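Local coordinates for protein putative glucoamylase (Bacteroides fragilis NCTC 9343, PDB 3EU8) that probably acts as a glycoside hydrolase of the glucoamylase type, although its activity and substrate remain to be established, at residues 70-75 / 138-143; 74-79 / 404-409; 220-225 / 421-426. All coordinates share one frame; numbering follows the deposited sequence.

Contact 1: residues 70-75 / 138-143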
ATOM      1  N   GLY A  70       6.485   4.254  -1.409  1.00 22.05           N
ATOM      2  CA  GLY A  70       7.476   4.838  -2.253  1.00 20.13           C
ATOM      3  C   GLY A  70       8.909   4.533  -1.893  1.00 20.29           C
ATOM      4  O   GLY A  70       9.719   4.308  -2.781  1.00 21.49           O
ATOM      5  N   ILE A  71       9.238   4.543  -0.595  1.00 24.25           N
ATOM      6  CA  ILE A  71      10.615   4.251  -0.174  1.00 23.78           C
ATOM      7  C   ILE A  71      10.941   2.819  -0.459  1.00 23.93           C
ATOM      8  O   ILE A  71      12.096   2.522  -0.735  1.00 22.70           O
ATOM      9  CB  ILE A  71      10.949   4.558   1.328  1.00 26.71           C
ATOM     10  CG1 ILE A  71      10.198   3.667   2.291  1.00 31.19           C
ATOM     11  CG2 ILE A  71      10.675   5.989   1.681  1.00 28.18           C
ATOM     12  CD1 ILE A  71      10.577   3.948   3.738  1.00 37.85           C
HETATM   13  N   MSE A  72       9.925   1.940  -0.427  1.00 19.27           N
HETATM   14  CA  MSE A  72      10.114   0.566  -0.912  1.00 21.86           C
HETATM   15  C   MSE A  72      10.322   0.475  -2.430  1.00 20.73           C
HETATM   16  O   MSE A  72      11.149  -0.321  -2.887  1.00 19.68           O
HETATM   17  CB  MSE A  72       8.938  -0.351  -0.525  1.00 20.38           C
HETATM   18  CG  MSE A  72       8.682  -0.490   0.965  1.00 19.32           C
HETATM   19 SE   MSE A  72       7.032  -1.457   1.426  0.75 18.13          SE
HETATM   20  CE  MSE A  72       7.845  -2.804   2.099  1.00 16.29           C
ATOM     21  N   ALA A  73       9.553   1.238  -3.203  1.00 19.26           N
ATOM     22  CA  ALA A  73       9.815   1.321  -4.654  1.00 20.77           C
ATOM     23  C   ALA A  73      11.221   1.812  -4.909  1.00 19.83           C
ATOM     24  O   ALA A  73      11.865   1.337  -5.822  1.00 18.82           O
ATOM     25  CB  ALA A  73       8.804   2.227  -5.367  1.00 18.74           C
ATOM     26  N   ILE A  74      11.686   2.771  -4.104  1.00 21.96           N
ATOM     27  CA  ILE A  74      13.049   3.329  -4.264  1.00 23.80           C
ATOM     28  C   ILE A  74      14.111   2.282  -3.909  1.00 23.47           C
ATOM     29  O   ILE A  74      15.114   2.179  -4.617  1.00 26.60           O
ATOM     30  CB  ILE A  74      13.256   4.619  -3.465  1.00 21.61           C
ATOM     31  CG1 ILE A  74      12.451   5.763  -4.130  1.00 24.72           C
ATOM     32  CG2 ILE A  74      14.761   5.011  -3.391  1.00 20.12           C
ATOM     33  CD1 ILE A  74      12.243   6.983  -3.226  1.00 22.62           C
ATOM     34  N   LEU A  75      13.899   1.522  -2.843  1.00 23.72           N
ATOM     35  CA  LEU A  75      14.763   0.346  -2.520  1.00 25.88           C
ATOM     36  C   LEU A  75      14.937  -0.592  -3.697  1.00 24.80           C
ATOM     37  O   LEU A  75      16.083  -0.982  -4.041  1.00 23.61           O
ATOM     38  CB  LEU A  75      14.190  -0.503  -1.383  1.00 24.64           C
ATOM     39  CG  LEU A  75      14.493  -0.065   0.029  1.00 30.88           C
ATOM     40  CD1 LEU A  75      13.733  -0.913   1.046  1.00 21.64           C
ATOM     41  CD2 LEU A  75      15.995  -0.028   0.284  1.00 24.82           C
ATOM     42  N   LEU A 138       3.914   3.559   6.573  1.00 22.65           N
ATOM     43  CA  LEU A 138       5.235   4.189   6.544  1.00 22.74           C
ATOM     44  C   LEU A 138       6.307   3.279   7.159  1.00 20.18           C
ATOM     45  O   LEU A 138       7.377   3.120   6.622  1.00 21.98           O
ATOM     46  CB  LEU A 138       5.187   5.541   7.274  1.00 20.76           C
ATOM     47  CG  LEU A 138       6.453   6.395   7.357  1.00 26.32           C
ATOM     48  CD1 LEU A 138       7.060   6.688   5.978  1.00 20.97           C
ATOM     49  CD2 LEU A 138       6.110   7.720   8.104  1.00 23.68           C
HETATM   50  N   MSE A 139       6.006   2.712   8.307  1.00 20.54           N
HETATM   51  CA  MSE A 139       6.974   1.897   9.053  1.00 22.40           C
HETATM   52  C   MSE A 139       7.292   0.589   8.373  1.00 21.61           C
HETATM   53  O   MSE A 139       8.427   0.116   8.455  1.00 20.88           O
HETATM   54  CB  MSE A 139       6.464   1.627  10.460  1.00 24.28           C
HETATM   55  CG  MSE A 139       6.681   2.813  11.376  1.00 24.34           C
HETATM   56 SE   MSE A 139       8.562   3.176  11.717  0.75 18.82          SE
HETATM   57  CE  MSE A 139       8.291   5.053  11.969  1.00 20.02           C
ATOM     58  N   GLN A 140       6.293  -0.003   7.717  1.00 22.30           N
ATOM     59  CA  GLN A 140       6.538  -1.218   6.935  1.00 22.81           C
ATOM     60  C   GLN A 140       7.658  -0.942   5.893  1.00 24.78           C
ATOM     61  O   GLN A 140       8.487  -1.796   5.642  1.00 22.94           O
ATOM     62  CB  GLN A 140       5.226  -1.691   6.271  1.00 23.47           C
ATOM     63  CG  GLN A 140       5.398  -2.890   5.389  1.00 23.09           C
ATOM     64  CD  GLN A 140       4.134  -3.403   4.790  1.00 20.57           C
ATOM     65  OE1 GLN A 140       3.969  -4.640   4.714  1.00 20.14           O
ATOM     66  NE2 GLN A 140       3.244  -2.491   4.289  1.00 16.69           N
ATOM     67  N   GLY A 141       7.630   0.249   5.282  1.00 24.08           N
ATOM     68  CA  GLY A 141       8.635   0.668   4.317  1.00 23.02           C
ATOM     69  C   GLY A 141       9.950   0.904   4.982  1.00 21.56           C
ATOM     70  O   GLY A 141      10.973   0.357   4.561  1.00 20.60           O
ATOM     71  N   LEU A 142       9.913   1.710   6.047  1.00 22.73           N
ATOM     72  CA  LEU A 142      11.132   2.118   6.778  1.00 22.41           C
ATOM     73  C   LEU A 142      11.893   0.961   7.390  1.00 21.03           C
ATOM     74  O   LEU A 142      13.112   0.937   7.373  1.00 18.98           O
ATOM     75  CB  LEU A 142      10.789   3.122   7.868  1.00 23.75           C
ATOM     76  CG  LEU A 142      10.491   4.556   7.425  1.00 20.63           C
ATOM     77  CD1 LEU A 142      10.061   5.401   8.654  1.00 17.91           C
ATOM     78  CD2 LEU A 142      11.683   5.233   6.714  1.00 19.15           C
ATOM     79  N   LEU A 143      11.178  -0.014   7.922  1.00 22.95           N
ATOM     80  CA  LEU A 143      11.850  -1.227   8.464  1.00 22.63           C
ATOM     81  C   LEU A 143      12.549  -2.090   7.373  1.00 21.65           C
ATOM     82  O   LEU A 143      13.529  -2.757   7.644  1.00 21.14           O
ATOM     83  CB  LEU A 143      10.853  -2.067   9.307  1.00 24.84           C
ATOM     84  CG  LEU A 143      10.283  -1.453  10.612  1.00 25.12           C
ATOM     85  CD1 LEU A 143       9.397  -2.490  11.304  1.00 24.45           C
ATOM     86  CD2 LEU A 143      11.363  -0.918  11.548  1.00 22.27           C
TER
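Ile-71 holds CG1 between its backbone N and carbonyl carbon (chi1 66°), and an extended chi2 then carries CD1 straight onto the backbone of helix 132-149. There CD1 lies 3.3 Å from Gly-141 C and equally close to the N of Leu-142. The same methyl meets CD2 of Leu-142 at 3.4 Å. Leu-142 starts away from the contact, and only the end of its side chain turns back to it. Met-72, a selenomethionine, comes past the other side of Gly-141. Its CG is 3.5 Å from Gly-141 CA. A bend at chi3 (112°) brings CE within 3.7 Å of Gln-140 O, and the chain crosses Gln-140 at about a right angle. Gly-141 is the close point: its CA is 5.4 Å from that of Met-72, and Ile-71 CG1 and CD1 lie directly against its backbone. The amide of Gln-140 is engaged by the backbone of Tyr-263, Gly-267 and Leu-268. The contact is apolar and buried. The two axes run nearly parallel, 24° apart, and helix 85-101 packs on both. Parallel neighbours with an intervening helix packed against them are consistent with the (alpha/alpha)6 toroid of six-hairpin glycosidases.

Contact 2: residues 74-79 / 404-409. With EDO (1,2-ethanediol), chain B.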
ATOM      1  N   ILE A  74      11.686   2.771  -4.104  1.00 21.96           N
ATOM      2  CA  ILE A  74      13.049   3.329  -4.264  1.00 23.80           C
ATOM      3  C   ILE A  74      14.111   2.282  -3.909  1.00 23.47           C
ATOM      4  O   ILE A  74      15.114   2.179  -4.617  1.00 26.60           O
ATOM      5  CB  ILE A  74      13.256   4.619  -3.465  1.00 21.61           C
ATOM      6  CG1 ILE A  74      12.451   5.763  -4.130  1.00 24.72           C
ATOM      7  CG2 ILE A  74      14.761   5.011  -3.391  1.00 20.12           C
ATOM      8  CD1 ILE A  74      12.243   6.983  -3.226  1.00 22.62           C
ATOM      9  N   LEU A  75      13.899   1.522  -2.843  1.00 23.72           N
ATOM     10  CA  LEU A  75      14.763   0.346  -2.520  1.00 25.88           C
ATOM     11  C   LEU A  75      14.937  -0.592  -3.697  1.00 24.80           C
ATOM     12  O   LEU A  75      16.083  -0.982  -4.041  1.00 23.61           O
ATOM     13  CB  LEU A  75      14.190  -0.503  -1.383  1.00 24.64           C
ATOM     14  CG  LEU A  75      14.493  -0.065   0.029  1.00 30.88           C
ATOM     15  CD1 LEU A  75      13.733  -0.913   1.046  1.00 21.64           C
ATOM     16  CD2 LEU A  75      15.995  -0.028   0.284  1.00 24.82           C
ATOM     17  N   ALA A  76      13.800  -0.969  -4.301  1.00 22.76           N
ATOM     18  CA  ALA A  76      13.829  -1.787  -5.536  1.00 22.35           C
ATOM     19  C   ALA A  76      14.747  -1.171  -6.600  1.00 22.53           C
ATOM     20  O   ALA A  76      15.518  -1.885  -7.241  1.00 24.92           O
ATOM     21  CB  ALA A  76      12.436  -1.975  -6.111  1.00 19.77           C
ATOM     22  N   GLY A  77      14.645   0.144  -6.789  1.00 21.47           N
ATOM     23  CA  GLY A  77      15.451   0.873  -7.764  1.00 20.31           C
ATOM     24  C   GLY A  77      16.936   0.897  -7.487  1.00 21.65           C
ATOM     25  O   GLY A  77      17.737   0.726  -8.397  1.00 24.19           O
ATOM     26  N   ILE A  78      17.305   1.113  -6.227  1.00 22.74           N
ATOM     27  CA  ILE A  78      18.711   1.033  -5.784  1.00 21.62           C
ATOM     28  C   ILE A  78      19.239  -0.380  -6.095  1.00 22.56           C
ATOM     29  O   ILE A  78      20.342  -0.540  -6.658  1.00 20.94           O
ATOM     30  CB  ILE A  78      18.843   1.387  -4.250  1.00 21.48           C
ATOM     31  CG1 ILE A  78      18.349   2.827  -3.992  1.00 21.37           C
ATOM     32  CG2 ILE A  78      20.311   1.120  -3.671  1.00 17.74           C
ATOM     33  CD1 ILE A  78      18.266   3.284  -2.542  1.00 15.31           C
ATOM     34  N   ASP A  79      18.444  -1.397  -5.743  1.00 22.15           N
ATOM     35  CA  ASP A  79      18.871  -2.817  -5.840  1.00 21.97           C
ATOM     36  C   ASP A  79      19.114  -3.247  -7.319  1.00 24.10           C
ATOM     37  O   ASP A  79      19.936  -4.128  -7.595  1.00 22.79           O
ATOM     38  CB  ASP A  79      17.812  -3.688  -5.152  1.00 20.09           C
ATOM     39  CG  ASP A  79      18.320  -5.053  -4.746  1.00 20.20           C
ATOM     40  OD1 ASP A  79      19.289  -5.154  -3.969  1.00 21.95           O
ATOM     41  OD2 ASP A  79      17.748  -6.050  -5.204  1.00 19.13           O
ATOM     42  N   THR A 404      11.699 -10.910  -7.467  1.00 23.58           N
ATOM     43  CA  THR A 404      12.835 -11.284  -6.593  1.00 22.51           C
ATOM     44  C   THR A 404      12.512 -11.545  -5.102  1.00 22.42           C
ATOM     45  O   THR A 404      13.365 -12.033  -4.334  1.00 22.01           O
ATOM     46  CB  THR A 404      13.890 -10.176  -6.635  1.00 22.59           C
ATOM     47  OG1 THR A 404      13.393  -9.044  -5.923  1.00 17.12           O
ATOM     48  CG2 THR A 404      14.280  -9.803  -8.092  1.00 20.98           C
ATOM     49  N   GLY A 405      11.303 -11.189  -4.680  1.00 23.19           N
ATOM     50  CA  GLY A 405      10.896 -11.262  -3.278  1.00 20.64           C
ATOM     51  C   GLY A 405      11.581 -10.219  -2.389  1.00 21.35           C
ATOM     52  O   GLY A 405      11.534 -10.380  -1.180  1.00 22.34           O
ATOM     53  N   LEU A 406      12.172  -9.157  -2.973  1.00 20.49           N
ATOM     54  CA  LEU A 406      13.040  -8.220  -2.252  1.00 20.19           C
ATOM     55  C   LEU A 406      12.433  -7.675  -0.947  1.00 21.18           C
ATOM     56  O   LEU A 406      13.052  -7.776   0.132  1.00 20.54           O
ATOM     57  CB  LEU A 406      13.453  -7.034  -3.147  1.00 21.30           C
ATOM     58  CG  LEU A 406      14.281  -5.884  -2.506  1.00 18.18           C
ATOM     59  CD1 LEU A 406      15.650  -6.397  -1.992  1.00 14.79           C
ATOM     60  CD2 LEU A 406      14.482  -4.752  -3.460  1.00 16.96           C
ATOM     61  N   LEU A 407      11.267  -7.057  -1.058  1.00 21.26           N
ATOM     62  CA  LEU A 407      10.674  -6.349   0.084  1.00 22.33           C
ATOM     63  C   LEU A 407      10.248  -7.329   1.161  1.00 22.05           C
ATOM     64  O   LEU A 407      10.496  -7.106   2.320  1.00 23.37           O
ATOM     65  CB  LEU A 407       9.511  -5.429  -0.334  1.00 20.82           C
ATOM     66  CG  LEU A 407       9.887  -4.171  -1.127  1.00 20.37           C
ATOM     67  CD1 LEU A 407      11.114  -3.498  -0.566  1.00 16.11           C
ATOM     68  CD2 LEU A 407      10.062  -4.454  -2.605  1.00 14.41           C
ATOM     69  N   TRP A 408       9.666  -8.448   0.755  1.00 23.51           N
ATOM     70  CA  TRP A 408       9.363  -9.547   1.681  1.00 20.79           C
ATOM     71  C   TRP A 408      10.598 -10.021   2.446  1.00 23.25           C
ATOM     72  O   TRP A 408      10.599 -10.093   3.678  1.00 21.27           O
ATOM     73  CB  TRP A 408       8.772 -10.725   0.925  1.00 23.54           C
ATOM     74  CG  TRP A 408       7.355 -10.495   0.377  1.00 21.65           C
ATOM     75  CD1 TRP A 408       6.403  -9.658   0.890  1.00 20.49           C
ATOM     76  CD2 TRP A 408       6.736 -11.154  -0.753  1.00 20.68           C
ATOM     77  NE1 TRP A 408       5.272  -9.714   0.127  1.00 21.05           N
ATOM     78  CE2 TRP A 408       5.422 -10.655  -0.853  1.00 17.95           C
ATOM     79  CE3 TRP A 408       7.156 -12.139  -1.663  1.00 21.02           C
ATOM     80  CZ2 TRP A 408       4.527 -11.074  -1.866  1.00 18.84           C
ATOM     81  CZ3 TRP A 408       6.266 -12.566  -2.638  1.00 18.73           C
ATOM     82  CH2 TRP A 408       4.986 -12.020  -2.747  1.00 24.00           C
ATOM     83  N   LYS A 409      11.670 -10.323   1.721  1.00 23.29           N
ATOM     84  CA  LYS A 409      12.884 -10.802   2.367  1.00 22.72           C
ATOM     85  C   LYS A 409      13.413  -9.805   3.399  1.00 22.49           C
ATOM     86  O   LYS A 409      13.831 -10.191   4.484  1.00 22.28           O
ATOM     87  CB  LYS A 409      13.924 -11.134   1.332  1.00 23.53           C
ATOM     88  CG  LYS A 409      13.546 -12.310   0.467  1.00 24.85           C
ATOM     89  CD  LYS A 409      14.465 -12.441  -0.726  1.00 26.27           C
ATOM     90  CE  LYS A 409      14.118 -13.704  -1.494  1.00 33.11           C
ATOM     91  NZ  LYS A 409      15.034 -13.845  -2.681  1.00 37.03           N
TER
HETATM   92  C1  EDO B 469      16.594  -9.092  -4.901  1.00 40.93           C
HETATM   93  O1  EDO B 469      17.917  -8.612  -4.682  1.00 44.36           O
HETATM   94  C2  EDO B 469      15.992  -9.750  -3.654  1.00 36.29           C
HETATM   95  O2  EDO B 469      16.695 -10.933  -3.261  1.00 48.05           O
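The carboxylate of Asp-79 has both methyls of Leu-406 on one side of its plane, with CD1 3.9 Å from OD2. The two oxygens are held by different hydroxyls. OD1 bonds to Tyr-148 OH, while OD2 accepts from O1 of an ethanediol at 2.6 Å. This is the end of helix 64-79 packing on the start of helix 406-412, in what is probably an (alpha/alpha)6 barrel. Leu-406 carries most of the apolar contact. Its CG stands anti to the backbone N (chi1 175°), which sends the side chain out to meet helix 64-79. CD2 reaches Ala-76 CA at 3.7 Å and also lies against CB of Asp-79. Next to it, the CD1 methyls of Leu-75 and Leu-407 meet at 4.0 Å. Glu-400 and Val-397 of helix 389-404 back Leu-407, so three helices close on this spot. Helix 389-404 gives way to helix 406-412 at Gly-405. This glycine has positive phi (71°) and is the N-cap of the second helix. Its O accepts the N-H of Lys-409. The ethanediol, probably from the crystallisation liquor, sits at the more open rim, between Asp-79, Thr-404 and Lys-409. It has a weak bond from Lys-409 NZ to its O2. Thr-404 OG1 is bonded to Glu-400 and also receives a weak bond from Leu-406 N. The extended side chain of Lys-409 runs back along the helix start, and its NZ donates to Thr-404 O at 3.0 Å, with a C=O...N angle of 165°.

Contact 3: residues 220-225 / 421-426; sequences VPAAVY and LKKLGF. With EDO (1,2-ethanediol), chain C.
Val-220 O accepts a 2.6 Å hydrogen bond from a water, which in turn accepts from Lys-423 NZ. That second bond is modelled unusually short, so its exact length is doubtful. The direct gap between Val-220 O and Lys-423 NZ is 3.6 Å, and the water bridges the two. Lys-423 reaches this point with CG anti to its backbone N (chi1 -168°) and the rest of the chain extended. Beside it, Ala-222 CB rests on Lys-423 O at 3.6 Å. Helix 415-424 stops here in a Schellman motif. Gly-425 takes positive phi (93°), Phe-426 N bonds back to Leu-421 O, and Gly-425 N bonds to Lys-422 O. The turn places Leu-424 and Phe-426 against the first turn of helix 222-229. Leu-424 divides its methyls. CD2 packs on Tyr-225 CB at 3.7 Å and near Ala-222 CA. CD1 makes a CH-pi contact over one face of the Tyr-225 ring, 4.2 Å from its centroid. Phe-426 meets the far end of the same ring, with planes at 49° and CZ 3.3 Å from Tyr-225 OH. That hydroxyl is bonded to Asp-275, which also touches Phe-426. The Phe-426 ring has Leu-421 CD2 on one face, 3.8 Å above its plane.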
ATOM      1  N   VAL A 220       2.058  -3.792  22.157  1.00 26.47           N
ATOM      2  CA  VAL A 220       0.768  -4.113  22.764  1.00 24.81           C
ATOM      3  C   VAL A 220       0.693  -5.603  23.022  1.00 25.17           C
ATOM      4  O   VAL A 220       1.415  -6.376  22.382  1.00 23.35           O
ATOM      5  CB  VAL A 220      -0.417  -3.664  21.830  1.00 26.26           C
ATOM      6  CG1 VAL A 220      -0.307  -2.189  21.498  1.00 23.68           C
ATOM      7  CG2 VAL A 220      -0.492  -4.515  20.531  1.00 22.37           C
ATOM      8  N   PRO A 221      -0.160  -6.026  23.983  1.00 26.07           N
ATOM      9  CA  PRO A 221      -0.343  -7.442  24.194  1.00 24.97           C
ATOM     10  C   PRO A 221      -1.111  -8.095  23.049  1.00 26.55           C
ATOM     11  O   PRO A 221      -1.878  -7.410  22.322  1.00 27.56           O
ATOM     12  CB  PRO A 221      -1.137  -7.528  25.499  1.00 27.08           C
ATOM     13  CG  PRO A 221      -1.534  -6.213  25.876  1.00 26.77           C
ATOM     14  CD  PRO A 221      -0.960  -5.215  24.915  1.00 28.17           C
ATOM     15  N   ALA A 222      -0.929  -9.407  22.916  1.00 24.27           N
ATOM     16  CA  ALA A 222      -1.606 -10.209  21.917  1.00 24.94           C
ATOM     17  C   ALA A 222      -3.132  -9.996  21.956  1.00 24.87           C
ATOM     18  O   ALA A 222      -3.771 -10.022  20.913  1.00 25.10           O
ATOM     19  CB  ALA A 222      -1.196 -11.737  22.072  1.00 23.21           C
ATOM     20  N   ALA A 223      -3.697  -9.752  23.144  1.00 24.64           N
ATOM     21  CA  ALA A 223      -5.146  -9.507  23.319  1.00 25.17           C
ATOM     22  C   ALA A 223      -5.674  -8.381  22.440  1.00 24.00           C
ATOM     23  O   ALA A 223      -6.838  -8.389  22.061  1.00 23.84           O
ATOM     24  CB  ALA A 223      -5.473  -9.165  24.777  1.00 22.59           C
ATOM     25  N   VAL A 224      -4.830  -7.386  22.167  1.00 24.21           N
ATOM     26  CA  VAL A 224      -5.215  -6.252  21.321  1.00 23.69           C
ATOM     27  C   VAL A 224      -5.584  -6.773  19.905  1.00 24.60           C
ATOM     28  O   VAL A 224      -6.536  -6.304  19.290  1.00 21.87           O
ATOM     29  CB  VAL A 224      -4.088  -5.150  21.278  1.00 23.58           C
ATOM     30  CG1 VAL A 224      -4.354  -4.137  20.203  1.00 15.80           C
ATOM     31  CG2 VAL A 224      -3.934  -4.462  22.657  1.00 18.68           C
ATOM     32  N   TYR A 225      -4.818  -7.748  19.411  1.00 24.97           N
ATOM     33  CA  TYR A 225      -5.090  -8.386  18.111  1.00 24.38           C
ATOM     34  C   TYR A 225      -6.292  -9.329  18.164  1.00 24.46           C
ATOM     35  O   TYR A 225      -7.201  -9.272  17.331  1.00 23.57           O
ATOM     36  CB  TYR A 225      -3.825  -9.133  17.662  1.00 24.00           C
ATOM     37  CG  TYR A 225      -3.947  -9.894  16.370  1.00 26.47           C
ATOM     38  CD1 TYR A 225      -4.041  -9.248  15.155  1.00 24.32           C
ATOM     39  CD2 TYR A 225      -3.956 -11.276  16.368  1.00 24.77           C
ATOM     40  CE1 TYR A 225      -4.143  -9.963  13.980  1.00 25.45           C
ATOM     41  CE2 TYR A 225      -4.061 -11.993  15.209  1.00 22.66           C
ATOM     42  CZ  TYR A 225      -4.161 -11.346  14.013  1.00 27.70           C
ATOM     43  OH  TYR A 225      -4.278 -12.121  12.865  1.00 26.18           O
ATOM     44  N   LEU A 421       5.257 -11.266  15.097  1.00 26.99           N
ATOM     45  CA  LEU A 421       4.505 -12.333  14.442  1.00 25.33           C
ATOM     46  C   LEU A 421       4.336 -13.533  15.366  1.00 25.56           C
ATOM     47  O   LEU A 421       3.232 -14.107  15.461  1.00 23.60           O
ATOM     48  CB  LEU A 421       5.128 -12.728  13.096  1.00 26.54           C
ATOM     49  CG  LEU A 421       4.989 -11.745  11.918  1.00 25.61           C
ATOM     50  CD1 LEU A 421       6.006 -12.120  10.814  1.00 22.13           C
ATOM     51  CD2 LEU A 421       3.558 -11.691  11.351  1.00 20.57           C
ATOM     52  N   LYS A 422       5.416 -13.910  16.050  1.00 26.97           N
ATOM     53  CA  LYS A 422       5.382 -15.001  17.048  1.00 27.51           C
ATOM     54  C   LYS A 422       4.380 -14.708  18.155  1.00 26.65           C
ATOM     55  O   LYS A 422       3.581 -15.552  18.491  1.00 25.02           O
ATOM     56  CB  LYS A 422       6.774 -15.234  17.682  1.00 28.64           C
ATOM     57  CG  LYS A 422       7.845 -15.785  16.707  1.00 40.79           C
ATOM     58  CD  LYS A 422       9.304 -15.625  17.257  1.00 50.47           C
ATOM     59  CE  LYS A 422      10.328 -16.537  16.541  1.00 50.46           C
ATOM     60  NZ  LYS A 422      10.415 -16.263  15.086  1.00 52.65           N
ATOM     61  N   LYS A 423       4.420 -13.496  18.694  1.00 25.93           N
ATOM     62  CA  LYS A 423       3.522 -13.085  19.774  1.00 26.75           C
ATOM     63  C   LYS A 423       2.016 -13.231  19.405  1.00 25.91           C
ATOM     64  O   LYS A 423       1.195 -13.667  20.228  1.00 26.76           O
ATOM     65  CB  LYS A 423       3.858 -11.647  20.181  1.00 27.61           C
ATOM     66  CG  LYS A 423       3.220 -11.153  21.452  1.00 31.99           C
ATOM     67  CD  LYS A 423       3.744  -9.785  21.845  1.00 39.08           C
ATOM     68  CE  LYS A 423       3.250  -9.390  23.239  1.00 43.47           C
ATOM     69  NZ  LYS A 423       4.074  -8.314  23.885  1.00 42.41           N
ATOM     70  N   LEU A 424       1.676 -12.912  18.166  1.00 25.90           N
ATOM     71  CA  LEU A 424       0.285 -12.971  17.678  1.00 26.04           C
ATOM     72  C   LEU A 424      -0.180 -14.367  17.202  1.00 26.67           C
ATOM     73  O   LEU A 424      -1.361 -14.565  16.876  1.00 26.16           O
ATOM     74  CB  LEU A 424       0.103 -11.963  16.551  1.00 26.01           C
ATOM     75  CG  LEU A 424       0.382 -10.495  16.946  1.00 26.12           C
ATOM     76  CD1 LEU A 424      -0.045  -9.501  15.865  1.00 21.15           C
ATOM     77  CD2 LEU A 424      -0.331 -10.186  18.264  1.00 22.93           C
ATOM     78  N   GLY A 425       0.762 -15.304  17.118  1.00 25.61           N
ATOM     79  CA  GLY A 425       0.442 -16.679  16.742  1.00 26.81           C
ATOM     80  C   GLY A 425       0.572 -16.988  15.254  1.00 27.25           C
ATOM     81  O   GLY A 425       0.051 -18.004  14.783  1.00 24.80           O
ATOM     82  N   PHE A 426       1.277 -16.138  14.512  1.00 26.74           N
ATOM     83  CA  PHE A 426       1.565 -16.430  13.104  1.00 26.35           C
ATOM     84  C   PHE A 426       2.643 -17.445  12.917  1.00 28.85           C
ATOM     85  O   PHE A 426       3.534 -17.579  13.746  1.00 27.85           O
ATOM     86  CB  PHE A 426       1.992 -15.178  12.370  1.00 26.60           C
ATOM     87  CG  PHE A 426       0.862 -14.280  12.066  1.00 22.98           C
ATOM     88  CD1 PHE A 426       0.382 -13.437  13.039  1.00 20.37           C
ATOM     89  CD2 PHE A 426       0.255 -14.301  10.819  1.00 22.60           C
ATOM     90  CE1 PHE A 426      -0.641 -12.605  12.790  1.00 20.21           C
ATOM     91  CE2 PHE A 426      -0.779 -13.472  10.550  1.00 22.96           C
ATOM     92  CZ  PHE A 426      -1.236 -12.609  11.552  1.00 22.57           C
TER
HETATM   93  C1  EDO C 473       7.507 -16.026  11.926  1.00 51.19           C
HETATM   94  O1  EDO C 473       8.507 -16.831  11.294  1.00 56.82           O
HETATM   95  C2  EDO C 473       6.405 -16.927  12.448  1.00 49.40           C
HETATM   96  O2  EDO C 473       6.469 -17.024  13.884  1.00 47.65           O
HETATM   97  O   HOH W   1       3.981  -6.703  21.997  1.00 34.29           O

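Contacts 1 and 2 are neighbours, with centres 9 Å apart. Both use helix 64-79. Their segments overlap, and Leu-75 points to both partners, though it only approaches segment 138-143 slightly. They also touch directly, through Met-72 CB and Leu-407 CD1. Contact 3 lies about 23 Å from contact 1 and 27 Å from contact 2, centre to centre, and farther from the middle of the chain. Contact 1 closes before contact 3 opens, whereas the segments of contacts 2 and 3 interleave. Helices 406-412 and 415-424 are consecutive. Helix 64-79 thus ties early helices to late ones, consistent with closure of an alpha/alpha toroid, while contact 3 holds the end of helix 415-424 farther out.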